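Local coordinates for protein iminosuccinate reductase (Paracoccus denitrificans, PDB 6RQA) that catalyses the NADH-dependent reduction of iminosuccinate to L-aspartate, regenerating the amino donor for glyoxylate assimilation through the beta-hydroxyaspartate cycle, at residues 246-251 and 271-276; 263-268 and 286-291. All blocks are in the same frame, centred on the assembly; numbering follows the deposited sequence.

Contact 1 (246-251 and 271-276). With NAD (nicotinamide-adenine-dinucleotide), chain C.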
loop_
_atom_site.group_PDB
_atom_site.type_symbol
_atom_site.label_atom_id
_atom_site.label_comp_id
_atom_site.label_asym_id
_atom_site.label_seq_id
_atom_site.Cartn_x
_atom_site.Cartn_y
_atom_site.Cartn_z
ATOM N N GLY A 246 -21.537 -5.244 -0.955
ATOM C CA GLY A 246 -22.338 -6.313 -1.527
ATOM C C GLY A 246 -22.662 -7.421 -0.545
ATOM O O GLY A 246 -23.678 -8.105 -0.702
ATOM N N LYS A 247 -21.814 -7.615 0.463
ATOM C CA LYS A 247 -22.068 -8.622 1.481
ATOM C C LYS A 247 -23.145 -8.143 2.448
ATOM O O LYS A 247 -23.346 -6.942 2.646
ATOM C CB LYS A 247 -20.788 -8.953 2.248
ATOM C CG LYS A 247 -19.776 -9.766 1.454
ATOM C CD LYS A 247 -18.528 -10.045 2.276
ATOM C CE LYS A 247 -17.519 -10.868 1.492
ATOM N NZ LYS A 247 -16.273 -11.107 2.273
ATOM N N GLN A 248 -23.840 -9.103 3.055
ATOM C CA GLN A 248 -24.924 -8.789 3.972
ATOM C C GLN A 248 -25.163 -9.975 4.892
ATOM O O GLN A 248 -25.178 -11.124 4.442
ATOM C CB GLN A 248 -26.212 -8.441 3.213
ATOM C CG GLN A 248 -27.370 -8.038 4.111
ATOM C CD GLN A 248 -28.631 -7.740 3.331
ATOM O OE1 GLN A 248 -28.712 -8.009 2.133
ATOM N NE2 GLN A 248 -29.628 -7.181 4.008
ATOM N N GLU A 249 -25.349 -9.686 6.174
ATOM C CA GLU A 249 -25.658 -10.697 7.176
ATOM C C GLU A 249 -26.968 -10.442 7.899
ATOM O O GLU A 249 -27.692 -11.391 8.208
ATOM C CB GLU A 249 -24.527 -10.784 8.212
ATOM C CG GLU A 249 -23.282 -11.509 7.734
ATOM C CD GLU A 249 -22.256 -11.684 8.837
ATOM O OE1 GLU A 249 -22.035 -10.723 9.602
ATOM O OE2 GLU A 249 -21.678 -12.787 8.946
ATOM N N LEU A 250 -27.298 -9.184 8.171
ATOM C CA LEU A 250 -28.422 -8.835 9.022
ATOM C C LEU A 250 -29.554 -8.218 8.211
ATOM O O LEU A 250 -29.371 -7.757 7.081
ATOM C CB LEU A 250 -27.988 -7.865 10.126
ATOM C CG LEU A 250 -27.419 -8.440 11.428
ATOM C CD1 LEU A 250 -26.244 -9.371 11.177
ATOM C CD2 LEU A 250 -27.010 -7.311 12.356
ATOM N N ASP A 251 -30.736 -8.226 8.810
ATOM C CA ASP A 251 -31.873 -7.514 8.246
ATOM C C ASP A 251 -31.679 -6.017 8.470
ATOM O O ASP A 251 -31.456 -5.594 9.611
ATOM C CB ASP A 251 -33.167 -7.996 8.903
ATOM C CG ASP A 251 -34.412 -7.399 8.274
ATOM O OD1 ASP A 251 -34.307 -6.763 7.206
ATOM O OD2 ASP A 251 -35.505 -7.571 8.852
ATOM N N ILE A 271 -18.652 -0.486 3.242
ATOM C CA ILE A 271 -18.396 -1.915 3.093
ATOM C C ILE A 271 -18.884 -2.732 4.278
ATOM O O ILE A 271 -18.916 -3.970 4.184
ATOM C CB ILE A 271 -16.898 -2.197 2.845
ATOM C CG1 ILE A 271 -16.054 -1.647 3.995
ATOM C CG2 ILE A 271 -16.458 -1.598 1.519
ATOM C CD1 ILE A 271 -14.577 -1.939 3.867
ATOM N N GLY A 272 -19.267 -2.095 5.382
ATOM C CA GLY A 272 -19.717 -2.802 6.559
ATOM C C GLY A 272 -21.169 -3.229 6.459
ATOM O O GLY A 272 -21.808 -3.158 5.409
ATOM N N GLU A 273 -21.696 -3.687 7.596
ATOM C CA GLU A 273 -23.075 -4.163 7.634
ATOM C C GLU A 273 -24.069 -3.017 7.486
ATOM O O GLU A 273 -25.181 -3.222 6.984
ATOM C CB GLU A 273 -23.325 -4.929 8.934
ATOM C CG GLU A 273 -24.638 -5.700 8.976
ATOM C CD GLU A 273 -24.742 -6.740 7.874
ATOM O OE1 GLU A 273 -25.779 -6.770 7.180
ATOM O OE2 GLU A 273 -23.785 -7.522 7.701
ATOM N N CYS A 274 -23.688 -1.809 7.901
ATOM C CA CYS A 274 -24.570 -0.651 7.806
ATOM C C CYS A 274 -24.749 -0.146 6.380
ATOM O O CYS A 274 -25.553 0.769 6.172
ATOM C CB CYS A 274 -24.036 0.483 8.684
ATOM S SG CYS A 274 -23.870 0.064 10.432
ATOM N N GLN A 275 -24.038 -0.711 5.399
ATOM C CA GLN A 275 -24.126 -0.217 4.029
ATOM C C GLN A 275 -25.527 -0.350 3.447
ATOM O O GLN A 275 -25.882 0.403 2.534
ATOM C CB GLN A 275 -23.127 -0.957 3.137
ATOM C CG GLN A 275 -23.495 -2.409 2.866
ATOM C CD GLN A 275 -22.463 -3.125 2.018
ATOM O OE1 GLN A 275 -22.521 -3.091 0.790
ATOM N NE2 GLN A 275 -21.512 -3.783 2.673
ATOM N N HIS A 276 -26.332 -1.283 3.954
ATOM C CA HIS A 276 -27.666 -1.507 3.413
ATOM C C HIS A 276 -28.713 -0.628 4.083
ATOM O O HIS A 276 -29.613 -0.117 3.408
ATOM C CB HIS A 276 -28.040 -2.983 3.550
ATOM C CG HIS A 276 -27.016 -3.912 2.977
ATOM N ND1 HIS A 276 -26.926 -4.182 1.629
ATOM C CD2 HIS A 276 -26.026 -4.623 3.569
ATOM C CE1 HIS A 276 -25.930 -5.023 1.414
ATOM N NE2 HIS A 276 -25.366 -5.305 2.575
HETATM P PA NAD C . -14.999 -19.219 5.581
HETATM O O1A NAD C . -15.363 -19.258 4.123
HETATM O O2A NAD C . -14.118 -20.108 6.399
HETATM O O5B NAD C . -16.560 -19.622 6.223
HETATM C C5B NAD C . -17.490 -18.927 5.487
HETATM C C4B NAD C . -18.855 -19.186 6.068
HETATM O O4B NAD C . -19.780 -18.336 5.416
HETATM C C3B NAD C . -19.195 -20.622 5.678
HETATM O O3B NAD C . -18.743 -21.396 6.742
HETATM C C2B NAD C . -20.725 -20.568 5.591
HETATM O O2B NAD C . -21.328 -20.776 6.823
HETATM C C1B NAD C . -20.986 -19.062 5.186
HETATM N N9A NAD C . -21.268 -18.935 3.752
HETATM C C8A NAD C . -20.481 -19.277 2.637
HETATM N N7A NAD C . -21.082 -19.008 1.478
HETATM C C5A NAD C . -22.324 -18.459 1.845
HETATM C C6A NAD C . -23.422 -17.971 1.088
HETATM N N6A NAD C . -23.362 -17.992 -0.274
HETATM N N1A NAD C . -24.537 -17.480 1.719
HETATM C C2A NAD C . -24.521 -17.495 3.089
HETATM N N3A NAD C . -23.559 -17.920 3.938
HETATM C C4A NAD C . -22.459 -18.405 3.265
HETATM O O3 NAD C . -14.789 -17.627 5.709
HETATM P PN NAD C . -13.964 -17.156 6.980
HETATM O O1N NAD C . -14.272 -17.720 8.345
HETATM O O2N NAD C . -12.658 -16.850 6.339
HETATM O O5D NAD C . -14.449 -15.467 7.270
HETATM C C5D NAD C . -15.768 -15.380 6.939
HETATM C C4D NAD C . -16.121 -13.922 6.782
HETATM O O4D NAD C . -15.348 -13.163 7.737
HETATM C C3D NAD C . -15.644 -13.488 5.364
HETATM O O3D NAD C . -16.719 -12.833 4.790
HETATM C C2D NAD C . -14.484 -12.522 5.668
HETATM O O2D NAD C . -14.452 -11.399 4.854
HETATM C C1D NAD C . -14.938 -12.017 7.059
HETATM N N1N NAD C . -13.743 -11.455 7.805
HETATM C C2N NAD C . -13.966 -10.308 8.509
HETATM C C3N NAD C . -12.918 -9.727 9.221
HETATM C C7N NAD C . -13.250 -8.477 9.964
HETATM O O7N NAD C . -12.410 -7.869 10.619
HETATM N N7N NAD C . -14.549 -8.038 9.879
HETATM C C4N NAD C . -11.657 -10.324 9.202
HETATM C C5N NAD C . -11.458 -11.492 8.475
HETATM C C6N NAD C . -12.520 -12.065 7.765
HETATM O O HOH W 1 -21.342 -8.297 9.272
#

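Contact 2 (263-268 and 286-291)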
loop_
_atom_site.group_PDB
_atom_site.type_symbol
_atom_site.label_atom_id
_atom_site.label_comp_id
_atom_site.label_asym_id
_atom_site.label_seq_id
_atom_site.Cartn_x
_atom_site.Cartn_y
_atom_site.Cartn_z
ATOM N N ASP A 263 -15.790 0.239 14.163
ATOM C CA ASP A 263 -14.379 0.594 14.269
ATOM C C ASP A 263 -14.026 1.797 13.402
ATOM O O ASP A 263 -13.325 2.706 13.860
ATOM C CB ASP A 263 -13.506 -0.607 13.889
ATOM C CG ASP A 263 -13.993 -1.315 12.636
ATOM O OD1 ASP A 263 -14.810 -0.733 11.891
ATOM O OD2 ASP A 263 -13.563 -2.465 12.401
ATOM N N GLU A 264 -14.503 1.820 12.160
ATOM C CA GLU A 264 -14.311 2.947 11.256
ATOM C C GLU A 264 -15.661 3.291 10.644
ATOM O O GLU A 264 -16.237 2.477 9.915
ATOM C CB GLU A 264 -13.286 2.617 10.167
ATOM C CG GLU A 264 -12.843 3.814 9.341
ATOM C CD GLU A 264 -12.011 4.799 10.139
ATOM O OE1 GLU A 264 -11.405 4.389 11.152
ATOM O OE2 GLU A 264 -11.964 5.987 9.757
ATOM N N VAL A 265 -16.164 4.490 10.948
ATOM C CA VAL A 265 -17.491 4.884 10.480
ATOM C C VAL A 265 -17.523 4.991 8.962
ATOM O O VAL A 265 -18.548 4.705 8.331
ATOM C CB VAL A 265 -17.921 6.205 11.149
ATOM C CG1 VAL A 265 -19.367 6.536 10.802
ATOM C CG2 VAL A 265 -17.730 6.126 12.658
ATOM N N ALA A 266 -16.406 5.399 8.351
ATOM C CA ALA A 266 -16.353 5.510 6.897
ATOM C C ALA A 266 -16.505 4.149 6.229
ATOM O O ALA A 266 -17.204 4.023 5.218
ATOM C CB ALA A 266 -15.047 6.178 6.472
ATOM N N GLN A 267 -15.859 3.119 6.780
ATOM C CA GLN A 267 -15.973 1.782 6.207
ATOM C C GLN A 267 -17.292 1.115 6.571
ATOM O O GLN A 267 -17.812 0.315 5.785
ATOM C CB GLN A 267 -14.804 0.908 6.666
ATOM C CG GLN A 267 -13.431 1.470 6.324
ATOM C CD GLN A 267 -12.301 0.556 6.759
ATOM O OE1 GLN A 267 -12.508 -0.632 7.005
ATOM N NE2 GLN A 267 -11.097 1.109 6.861
ATOM N N SER A 268 -17.848 1.431 7.743
ATOM C CA SER A 268 -19.090 0.796 8.173
ATOM C C SER A 268 -20.242 1.132 7.233
ATOM O O SER A 268 -21.064 0.266 6.912
ATOM C CB SER A 268 -19.428 1.217 9.602
ATOM O OG SER A 268 -20.699 0.723 9.988
ATOM N N ASP A 286 -24.386 9.576 10.886
ATOM C CA ASP A 286 -24.081 10.228 12.183
ATOM C C ASP A 286 -24.716 9.428 13.306
ATOM O O ASP A 286 -24.424 9.676 14.442
ATOM C CB ASP A 286 -24.354 11.731 12.194
ATOM C CG ASP A 286 -25.628 12.146 11.507
ATOM O OD1 ASP A 286 -25.531 12.866 10.520
ATOM O OD2 ASP A 286 -26.696 11.785 11.997
ATOM N N GLN A 287 -25.576 8.498 12.957
ATOM C CA GLN A 287 -26.151 7.592 13.942
ATOM C C GLN A 287 -25.285 6.364 14.184
ATOM O O GLN A 287 -25.684 5.483 14.954
ATOM C CB GLN A 287 -27.552 7.156 13.503
ATOM C CG GLN A 287 -28.572 8.281 13.471
ATOM C CD GLN A 287 -29.914 7.831 12.932
ATOM O OE1 GLN A 287 -30.000 6.864 12.176
ATOM N NE2 GLN A 287 -30.973 8.531 13.323
ATOM N N VAL A 288 -24.121 6.283 13.551
ATOM C CA VAL A 288 -23.212 5.153 13.692
ATOM C C VAL A 288 -22.112 5.565 14.661
ATOM O O VAL A 288 -21.280 6.422 14.344
ATOM C CB VAL A 288 -22.636 4.722 12.337
ATOM C CG1 VAL A 288 -21.630 3.600 12.519
ATOM C CG2 VAL A 288 -23.756 4.291 11.400
ATOM N N GLY A 289 -22.102 4.956 15.845
ATOM C CA GLY A 289 -21.137 5.294 16.867
ATOM C C GLY A 289 -19.802 4.600 16.672
ATOM O O GLY A 289 -19.565 3.879 15.705
ATOM N N GLU A 290 -18.908 4.835 17.629
ATOM C CA GLU A 290 -17.571 4.258 17.625
ATOM C C GLU A 290 -17.390 3.416 18.878
ATOM O O GLU A 290 -17.607 3.902 19.993
ATOM C CB GLU A 290 -16.496 5.347 17.565
ATOM C CG GLU A 290 -16.580 6.243 16.341
ATOM C CD GLU A 290 -15.523 7.330 16.344
ATOM O OE1 GLU A 290 -14.671 7.331 17.259
ATOM O OE2 GLU A 290 -15.542 8.185 15.433
ATOM N N LEU A 291 -16.992 2.154 18.691
ATOM C CA LEU A 291 -16.741 1.284 19.835
ATOM C C LEU A 291 -15.618 1.832 20.704
ATOM O O LEU A 291 -15.660 1.713 21.934
ATOM C CB LEU A 291 -16.409 -0.129 19.360
ATOM C CG LEU A 291 -16.040 -1.125 20.463
ATOM C CD1 LEU A 291 -17.209 -1.326 21.418
ATOM C CD2 LEU A 291 -15.587 -2.450 19.879
#

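Contact 1 (246-251 and 271-276)
Beside the cofactor site of the Rossmann-type NAD-binding domain, the side chains of E273, Q275 and H276 grip the backbone of 246-251. The E273 carboxylate takes two successive amides: E249 N is shared between the two oxygens on their syn side, at 3.1 Å from E273 OE1, while L250 N comes from above the carboxylate plane to E273 OE1 at 3.0 Å. Both amides approach OE1 from the same face. The E273 chain leaves its backbone with CG opposite N and then bends at chi2 (60°), bringing the carboxylate to the 246-251 backbone. Its OE2 also bonds T242 OG1, linking it to an NAD-binding residue. E249 OE1 lies 4.1 Å from E273 OE2; G241 N, S217 OG and, at OE2, T219 N bond the E249 carboxylate and probably offset the closeness of like charges.

H276 points NE2 at K247 O (2.6 Å), which lies in the ring plane, in a nearly straight bond (170°). The extended Q248 side chain covers one ring face, its amide stacked on the ring, the two planes 19° apart, and its CG 4.0 Å from the ring centroid, a CH-pi contact; CG of Q275 lies over the opposite face, toward the rim. Q275 OE1 takes the amide of G246 (2.9 Å), and its NE2 is held by G272 O and T244 O, which fixes the amide's rotation. K247, extended beyond CG, reaches away to bond the nicotinamide ribose of NAD, NZ to O3D (3.1 Å), and pairs with D243.

L250 and H276 rest on V255 and P252 of helix 252-256, the backbone of E249 pairs with L225, and D311, at the end of strand 307-311, receives the amides of E273 and C274.

Contact 2 (263-268 and 286-291)
The carboxylate of E290, the flat group nearest the opposing segment, meets V265 through one oxygen, with OE2 4.1 Å from CG2; the same oxygen forms a salt bridge to R53. The D263 carboxylate, just ahead of the helix, is met by its neighbour's amide, E264 N, on the anti side of OD1 and 25° out of its plane, with T313 OG1 at OD1 and G314 N at OD2.

V265, in the first turn of helix 265-270, carries the apolar contact. Both methyls lie against the V288 carbonyl O. CG2 also meets the aliphatic stem of E290, 3.9 Å from E290 CG, the V265 and E290 side chains lying roughly perpendicular; CG1 is 4.0 Å from V288 CB, the two valine side chains lying side by side and pointing opposite ways. The pairing belongs to a beta-alpha-beta crossover: strand 259-262 leads through helices 265-270 and 275-279 to strand 288-290, which runs parallel beside it at the margin of the eight-stranded sheet.

One turn further along the helix, S268 faces the same valine. The hydroxyl, set opposite N by chi1 of 174°, puts S268 OG 3.9 Å from V288 CG1 and hydrogen-bonds D311 OD2. V288 also packs on I260 and T262 of the adjoining strand, and L291 packs on F47 of helix 36-51 and V138 of helix 125-143.

In the fold
Both contacts are partly buried and belong to the same nucleotide-binding domain, but their chemistry differs with their distance from NAD. Contact 1, which includes the NAD-binding K247, is polar, with carboxylate, amide and imidazole side chains gripping backbone; contact 2, at the margin of the parallel sheet, is mostly apolar and joins helix to edge strand. Their segments alternate along the chain, and the helix of contact 2 runs directly into the turn of contact 1: G272 N probably bonds Q267 O (2.8 Å), and C274 SG packs on S268 OG. D311 serves both, bonding backbone amides in contact 1 and a serine hydroxyl in contact 2.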